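Local coordinates for protein twin-arginine translocation pathway signal (Rhodoferax ferrireducens, PDB 5IM2) that probably captures small carboxylates such as benzoate outside the cytoplasm and delivers them to a TRAP membrane transporter, at residues L265-K269 with A270-A274; Y148-T151 with M152-E156; V210-P213 with L214-P218. One frame throughout, in Å; residues are numbered along the deposited sequence.

Interaction 1: residues L265-K269 with A270-A274; sequences LAMNK and ASYQA
N268 and A270 meet where strand 262-267 gives way to helix 269-273: A270 CB lies 3.3 Å from N268 OD1. One residue on, S271 N donates to that same OD1 at 2.8 Å, the donor lying 21° out of the plane of the side-chain carbonyl. N268 is thus the N-cap, its side-chain oxygen satisfying an amide of the first turn that has no carbonyl behind it. The asparagine reaches forward because CG stands opposite the backbone nitrogen (chi1 178°), while its ND2 is held by A104 O. S271 OG bonds to D110 and has the M267 methyl CE 3.7 Å away. Y272 N bonds to N268 O at 3.1 Å. M267, extended, crosses the tyrosine at about a right angle and sets SD at the ring's edge, 5.3 Å from the centroid, a Met-aromatic contact; Y272 OH goes to D284. At Q273, N meets K269 O almost straight (173°), and its side chain lies alongside that of K269, pointing the same way, NE2 3.5 Å from K269 CG; K269 NZ reaches K158 O. The strand sits between 111-114 and 161-167 in the five-stranded sheet, and M267 and S271 also touch L51 of strand 49-55.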
loop_
_atom_site.group_PDB
_atom_site.type_symbol
_atom_site.label_atom_id
_atom_site.label_comp_id
_atom_site.label_asym_id
_atom_site.label_seq_id
_atom_site.Cartn_x
_atom_site.Cartn_y
_atom_site.Cartn_z
ATOM N N LEU A 265 -5.142 -0.429 8.506
ATOM C CA LEU A 265 -5.277 0.436 9.664
ATOM C C LEU A 265 -5.854 -0.471 10.735
ATOM O O LEU A 265 -7.025 -0.870 10.641
ATOM C CB LEU A 265 -6.196 1.629 9.385
ATOM C CG LEU A 265 -6.439 2.630 10.503
ATOM C CD1 LEU A 265 -5.146 3.379 10.811
ATOM C CD2 LEU A 265 -7.550 3.571 10.071
ATOM N N ALA A 266 -5.027 -0.846 11.698
ATOM C CA ALA A 266 -5.375 -1.853 12.689
ATOM C C ALA A 266 -5.308 -1.315 14.121
ATOM O O ALA A 266 -4.384 -0.568 14.479
ATOM C CB ALA A 266 -4.429 -3.063 12.538
ATOM N N MET A 267 -6.252 -1.758 14.959
ATOM C CA MET A 267 -6.358 -1.345 16.357
ATOM C C MET A 267 -6.196 -2.532 17.292
ATOM O O MET A 267 -6.640 -3.644 16.987
ATOM C CB MET A 267 -7.721 -0.653 16.607
ATOM C CG MET A 267 -7.803 0.017 17.936
ATOM S SD MET A 267 -9.300 1.007 18.112
ATOM C CE MET A 267 -9.014 1.596 19.773
ATOM N N ASN A 268 -5.547 -2.298 18.433
ATOM C CA ASN A 268 -5.510 -3.280 19.506
ATOM C C ASN A 268 -6.921 -3.695 19.923
ATOM O O ASN A 268 -7.759 -2.850 20.240
ATOM C CB ASN A 268 -4.757 -2.684 20.702
ATOM C CG ASN A 268 -4.706 -3.607 21.872
ATOM O OD1 ASN A 268 -5.451 -3.444 22.845
ATOM N ND2 ASN A 268 -3.810 -4.591 21.814
ATOM N N LYS A 269 -7.173 -5.005 19.978
ATOM C CA LYS A 269 -8.513 -5.506 20.292
ATOM C C LYS A 269 -8.928 -5.167 21.724
ATOM O O LYS A 269 -10.073 -4.765 21.965
ATOM C CB LYS A 269 -8.569 -7.019 20.059
ATOM C CG LYS A 269 -9.953 -7.551 19.673
ATOM C CD LYS A 269 -9.867 -8.726 18.684
ATOM C CE LYS A 269 -8.836 -9.749 19.131
ATOM N NZ LYS A 269 -9.102 -11.118 18.593
ATOM N N ALA A 270 -8.027 -5.337 22.688
ATOM C CA ALA A 270 -8.355 -5.000 24.070
ATOM C C ALA A 270 -8.746 -3.527 24.203
ATOM O O ALA A 270 -9.718 -3.185 24.891
ATOM C CB ALA A 270 -7.160 -5.326 24.963
ATOM N N SER A 271 -7.997 -2.647 23.540
ATOM C CA SER A 271 -8.240 -1.214 23.630
ATOM C C SER A 271 -9.597 -0.852 23.039
ATOM O O SER A 271 -10.334 -0.023 23.592
ATOM C CB SER A 271 -7.112 -0.479 22.902
ATOM O OG SER A 271 -7.296 0.917 22.956
ATOM N N TYR A 272 -9.953 -1.494 21.934
ATOM C CA TYR A 272 -11.222 -1.228 21.270
ATOM C C TYR A 272 -12.398 -1.721 22.102
ATOM O O TYR A 272 -13.389 -1.004 22.281
ATOM C CB TYR A 272 -11.186 -1.890 19.894
ATOM C CG TYR A 272 -12.491 -1.934 19.143
ATOM C CD1 TYR A 272 -12.861 -0.905 18.311
ATOM C CD2 TYR A 272 -13.313 -3.047 19.215
ATOM C CE1 TYR A 272 -14.045 -0.959 17.593
ATOM C CE2 TYR A 272 -14.491 -3.110 18.510
ATOM C CZ TYR A 272 -14.844 -2.067 17.697
ATOM O OH TYR A 272 -16.024 -2.136 17.022
ATOM N N GLN A 273 -12.301 -2.941 22.632
ATOM C CA GLN A 273 -13.359 -3.469 23.492
ATOM C C GLN A 273 -13.492 -2.667 24.779
ATOM O O GLN A 273 -14.582 -2.610 25.360
ATOM C CB GLN A 273 -13.087 -4.946 23.784
ATOM C CG GLN A 273 -13.188 -5.828 22.528
ATOM C CD GLN A 273 -12.677 -7.248 22.744
ATOM O OE1 GLN A 273 -12.192 -7.587 23.822
ATOM N NE2 GLN A 273 -12.779 -8.082 21.710
ATOM N N ALA A 274 -12.413 -2.015 25.226
ATOM C CA ALA A 274 -12.434 -1.220 26.441
ATOM C C ALA A 274 -13.057 0.168 26.272
ATOM O O ALA A 274 -13.254 0.860 27.281
ATOM C CB ALA A 274 -11.007 -1.066 26.960
#

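Interaction 2: residues Y148-T151 with M152-E156; sequences YMQT and MALDE
Against the Y148 ring, M152 CG lies obliquely, 4.1 Å from Y148 CD2, and the two side chains cross at about a right angle; M149 SD lies in the ring plane at its edge. F129 adds an edge-to-face contact, and the phenol oxygen bonds to R125 O. M149 folds back on itself through two successive bends beyond CG (chi2 -56°, chi3 -64°), which bring its methyl CE to A153 CB at 3.7 Å and to the E156 side chain, 3.5 Å from OE1. That carboxylate is held elsewhere: OE1 takes the amide of I126 and OE2 pairs with R125, which also bridges to D155. Here helix 138-152 ends. M152 N still bonds to Y148 O at 2.8 Å, but A153 N comes to M149 O at 3.2 Å from well above the carbonyl plane, 43° out of it, and A153 is the first residue to leave helical backbone angles before the chain heads for strand 161-167. On the outer side, Q150 OE1 approaches L154 CD1 at 3.4 Å. T151 OG1 lies 3.5 Å from M152 CG while bonding back to E147 O, and M152 and Y148 both pack against L353 of helix 350-367.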
loop_
_atom_site.group_PDB
_atom_site.type_symbol
_atom_site.label_atom_id
_atom_site.label_comp_id
_atom_site.label_asym_id
_atom_site.label_seq_id
_atom_site.Cartn_x
_atom_site.Cartn_y
_atom_site.Cartn_z
ATOM N N TYR A 148 -13.458 -8.108 0.455
ATOM C CA TYR A 148 -12.735 -9.380 0.343
ATOM C C TYR A 148 -12.288 -9.911 1.707
ATOM O O TYR A 148 -12.491 -11.086 2.038
ATOM C CB TYR A 148 -11.533 -9.179 -0.582
ATOM C CG TYR A 148 -10.572 -10.340 -0.769
ATOM C CD1 TYR A 148 -9.500 -10.493 0.093
ATOM C CD2 TYR A 148 -10.692 -11.215 -1.823
ATOM C CE1 TYR A 148 -8.564 -11.527 -0.063
ATOM C CE2 TYR A 148 -9.755 -12.259 -2.005
ATOM C CZ TYR A 148 -8.681 -12.380 -1.119
ATOM O OH TYR A 148 -7.717 -13.357 -1.257
ATOM N N MET A 149 -11.626 -9.084 2.507
ATOM C CA MET A 149 -11.112 -9.619 3.761
ATOM C C MET A 149 -12.258 -9.964 4.701
ATOM O O MET A 149 -12.214 -10.979 5.408
ATOM C CB MET A 149 -10.141 -8.632 4.406
ATOM C CG MET A 149 -8.893 -8.412 3.570
ATOM S SD MET A 149 -7.940 -9.924 3.135
ATOM C CE MET A 149 -7.408 -10.517 4.735
ATOM N N GLN A 150 -13.312 -9.148 4.683
ATOM C CA GLN A 150 -14.426 -9.338 5.596
ATOM C C GLN A 150 -15.166 -10.624 5.300
ATOM O O GLN A 150 -15.651 -11.289 6.217
ATOM C CB GLN A 150 -15.390 -8.159 5.488
ATOM C CG GLN A 150 -15.029 -7.002 6.353
ATOM C CD GLN A 150 -15.312 -7.270 7.809
ATOM O OE1 GLN A 150 -14.410 -7.605 8.579
ATOM N NE2 GLN A 150 -16.574 -7.122 8.198
ATOM N N THR A 151 -15.297 -10.971 4.026
ATOM C CA THR A 151 -16.159 -12.082 3.638
ATOM C C THR A 151 -15.378 -13.356 3.379
ATOM O O THR A 151 -15.876 -14.442 3.670
ATOM C CB THR A 151 -16.985 -11.718 2.398
ATOM O OG1 THR A 151 -16.123 -11.452 1.286
ATOM C CG2 THR A 151 -17.817 -10.487 2.671
ATOM N N MET A 152 -14.136 -13.235 2.918
ATOM C CA MET A 152 -13.342 -14.364 2.455
ATOM C C MET A 152 -12.227 -14.786 3.397
ATOM O O MET A 152 -11.807 -15.939 3.350
ATOM C CB MET A 152 -12.666 -14.027 1.117
ATOM C CG MET A 152 -13.597 -13.494 0.001
ATOM S SD MET A 152 -14.943 -14.659 -0.333
ATOM C CE MET A 152 -13.998 -15.936 -1.168
ATOM N N ALA A 153 -11.707 -13.875 4.207
ATOM C CA ALA A 153 -10.456 -14.090 4.922
ATOM C C ALA A 153 -10.505 -13.338 6.248
ATOM O O ALA A 153 -9.559 -12.644 6.634
ATOM C CB ALA A 153 -9.257 -13.649 4.085
ATOM N N LEU A 154 -11.603 -13.517 6.988
ATOM C CA LEU A 154 -11.778 -12.792 8.237
ATOM C C LEU A 154 -10.763 -13.224 9.285
ATOM O O LEU A 154 -10.413 -12.431 10.163
ATOM C CB LEU A 154 -13.206 -12.979 8.733
ATOM C CG LEU A 154 -13.635 -12.180 9.960
ATOM C CD1 LEU A 154 -13.600 -10.671 9.710
ATOM C CD2 LEU A 154 -15.015 -12.649 10.360
ATOM N N ASP A 155 -10.252 -14.451 9.197
ATOM C CA ASP A 155 -9.311 -14.915 10.213
ATOM C C ASP A 155 -7.892 -14.399 9.995
ATOM O O ASP A 155 -7.063 -14.546 10.892
ATOM C CB ASP A 155 -9.274 -16.432 10.240
ATOM C CG ASP A 155 -8.887 -17.003 8.913
ATOM O OD1 ASP A 155 -9.757 -17.027 8.010
ATOM O OD2 ASP A 155 -7.714 -17.396 8.762
ATOM N N GLU A 156 -7.589 -13.792 8.841
ATOM C CA GLU A 156 -6.214 -13.385 8.549
ATOM C C GLU A 156 -5.734 -12.282 9.477
ATOM O O GLU A 156 -4.534 -12.222 9.793
ATOM C CB GLU A 156 -6.083 -12.928 7.082
ATOM C CG GLU A 156 -4.711 -12.377 6.665
ATOM C CD GLU A 156 -4.336 -12.754 5.230
ATOM O OE1 GLU A 156 -4.224 -11.838 4.357
ATOM O OE2 GLU A 156 -4.174 -13.970 4.972
#

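Interaction 3: residues V210-P213 with L214-P218; sequences VGMP and LPAIP. With BEZ (benzoic acid), chain B.
P213 O receives the amide of A216 at 3.1 Å, with an N-H...O angle of 147° and the donor 40° out of the carbonyl plane, as the chain leaves edge strand 208-211 and curls towards helix 217-223. A second turn follows within the later residues, I217 N bonding to L214 O. Just before A216 stands P215, whose nitrogen has no hydrogen to give; P213 O therefore lies close to it without a bond, and the prolines at 213 and 215 touch instead through P213 CB and P215 CD at 3.9 Å.

M212 packs against A216 and I217. Its CG is set between the backbone nitrogen and the carbonyl carbon (chi1 73°), and the chain then extends before bending at the last torsion, bringing SD to A216 CB (3.8 Å) and I217 CG1 (4.2 Å). I217 also packs against L231 and V241.

L214 turns to the pocket. With CG opposite its backbone nitrogen, one branch reaches the bound benzoate: CD2 is 4.0 Å from ring atom C3, and CB is 3.8 Å from carboxylate O2. F56, V235 and L231 touch the same leucine. The backbone takes part at one remove. M212 O accepts from R192 NH2, and L214 N is bonded to Y118 OH; that guanidinium nitrogen and that hydroxyl both also bond to benzoate.

The leucine side chain thus gives the ligand only carbon contacts, its CD2 branch at the ring, whereas the turn's polar backbone atoms hold two groups, R192 and Y118, that hydrogen-bond to the ligand. M212 O and L214 N are in this sense second-shell partners, and may serve to fix the arginine and the tyrosine for binding the acid group.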
loop_
_atom_site.group_PDB
_atom_site.type_symbol
_atom_site.label_atom_id
_atom_site.label_comp_id
_atom_site.label_asym_id
_atom_site.label_seq_id
_atom_site.Cartn_x
_atom_site.Cartn_y
_atom_site.Cartn_z
ATOM N N VAL A 210 14.884 -6.434 -4.584
ATOM C CA VAL A 210 15.321 -6.109 -3.232
ATOM C C VAL A 210 14.083 -5.658 -2.471
ATOM O O VAL A 210 13.454 -4.673 -2.845
ATOM C CB VAL A 210 16.396 -5.005 -3.205
ATOM C CG1 VAL A 210 16.941 -4.844 -1.821
ATOM C CG2 VAL A 210 17.524 -5.341 -4.155
ATOM N N GLY A 211 13.736 -6.369 -1.400
ATOM C CA GLY A 211 12.655 -5.941 -0.545
ATOM C C GLY A 211 13.144 -5.038 0.568
ATOM O O GLY A 211 14.116 -5.352 1.252
ATOM N N MET A 212 12.422 -3.931 0.787
ATOM C CA MET A 212 12.711 -3.092 1.952
ATOM C C MET A 212 11.561 -2.121 2.152
ATOM O O MET A 212 10.874 -1.782 1.185
ATOM C CB MET A 212 14.021 -2.320 1.786
ATOM C CG MET A 212 13.924 -1.175 0.786
ATOM S SD MET A 212 15.473 -0.312 0.532
ATOM C CE MET A 212 16.349 -1.596 -0.387
ATOM N N PRO A 213 11.320 -1.656 3.374
ATOM C CA PRO A 213 10.256 -0.676 3.588
ATOM C C PRO A 213 10.648 0.728 3.151
ATOM O O PRO A 213 11.816 1.064 2.951
ATOM C CB PRO A 213 10.029 -0.735 5.098
ATOM C CG PRO A 213 11.336 -1.075 5.627
ATOM C CD PRO A 213 11.941 -2.049 4.655
ATOM N N LEU A 214 9.617 1.570 3.045
ATOM C CA LEU A 214 9.783 2.902 2.472
ATOM C C LEU A 214 10.940 3.682 3.081
ATOM O O LEU A 214 11.746 4.216 2.308
ATOM C CB LEU A 214 8.480 3.696 2.630
ATOM C CG LEU A 214 8.478 5.139 2.081
ATOM C CD1 LEU A 214 8.427 5.173 0.548
ATOM C CD2 LEU A 214 7.316 5.959 2.669
ATOM N N PRO A 215 11.085 3.801 4.414
ATOM C CA PRO A 215 12.100 4.728 4.958
ATOM C C PRO A 215 13.530 4.335 4.634
ATOM O O PRO A 215 14.413 5.199 4.723
ATOM C CB PRO A 215 11.852 4.689 6.473
ATOM C CG PRO A 215 10.500 4.091 6.627
ATOM C CD PRO A 215 10.357 3.131 5.493
ATOM N N ALA A 216 13.770 3.064 4.267
ATOM C CA ALA A 216 15.093 2.553 3.943
ATOM C C ALA A 216 15.552 2.958 2.544
ATOM O O ALA A 216 16.713 2.736 2.199
ATOM C CB ALA A 216 15.089 1.021 4.076
ATOM N N ILE A 217 14.674 3.532 1.723
ATOM C CA ILE A 217 14.970 3.671 0.298
ATOM C C ILE A 217 16.056 4.716 0.074
ATOM O O ILE A 217 16.984 4.457 -0.705
ATOM C CB ILE A 217 13.698 3.976 -0.509
ATOM C CG1 ILE A 217 12.847 2.705 -0.595
ATOM C CG2 ILE A 217 14.030 4.421 -1.926
ATOM C CD1 ILE A 217 11.464 2.934 -1.132
ATOM N N PRO A 218 16.003 5.886 0.724
ATOM C CA PRO A 218 17.075 6.879 0.509
ATOM C C PRO A 218 18.480 6.361 0.797
ATOM O O PRO A 218 19.394 6.570 -0.017
ATOM C CB PRO A 218 16.676 8.011 1.470
ATOM C CG PRO A 218 15.225 7.929 1.563
ATOM C CD PRO A 218 14.878 6.470 1.493
HETATM C C BEZ B . 5.891 1.603 -0.172
HETATM O O1 BEZ B . 6.083 1.290 -1.382
HETATM O O2 BEZ B . 6.525 1.001 0.727
HETATM C C1 BEZ B . 4.939 2.708 0.176
HETATM C C2 BEZ B . 4.719 3.037 1.510
HETATM C C3 BEZ B . 3.853 4.091 1.808
HETATM C C4 BEZ B . 3.213 4.769 0.785
HETATM C C5 BEZ B . 3.415 4.422 -0.537
HETATM C C6 BEZ B . 4.292 3.376 -0.845
#

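Overall arrangement
The three contacts are local turns in one solute-binding chain, none touching another. Interaction 3 alone reaches the ligand pocket, through L214 beside benzoate, and follows edge strand 208-211 of the six-stranded sheet. Interaction 1 follows strand 262-267 of the five-stranded sheet; its centre is about 29 Å from that of interaction 3, and their nearest atoms are about 15 Å apart. Interaction 2 ends helix 138-152 just ahead of strand 161-167, the neighbour of 262-267 in that sheet, which relates it to interaction 1: centres about 18 Å apart, nearest atoms about 9 Å. Interactions 2 and 3 lie on opposite sides of the chain's centre, about 28 Å between centres.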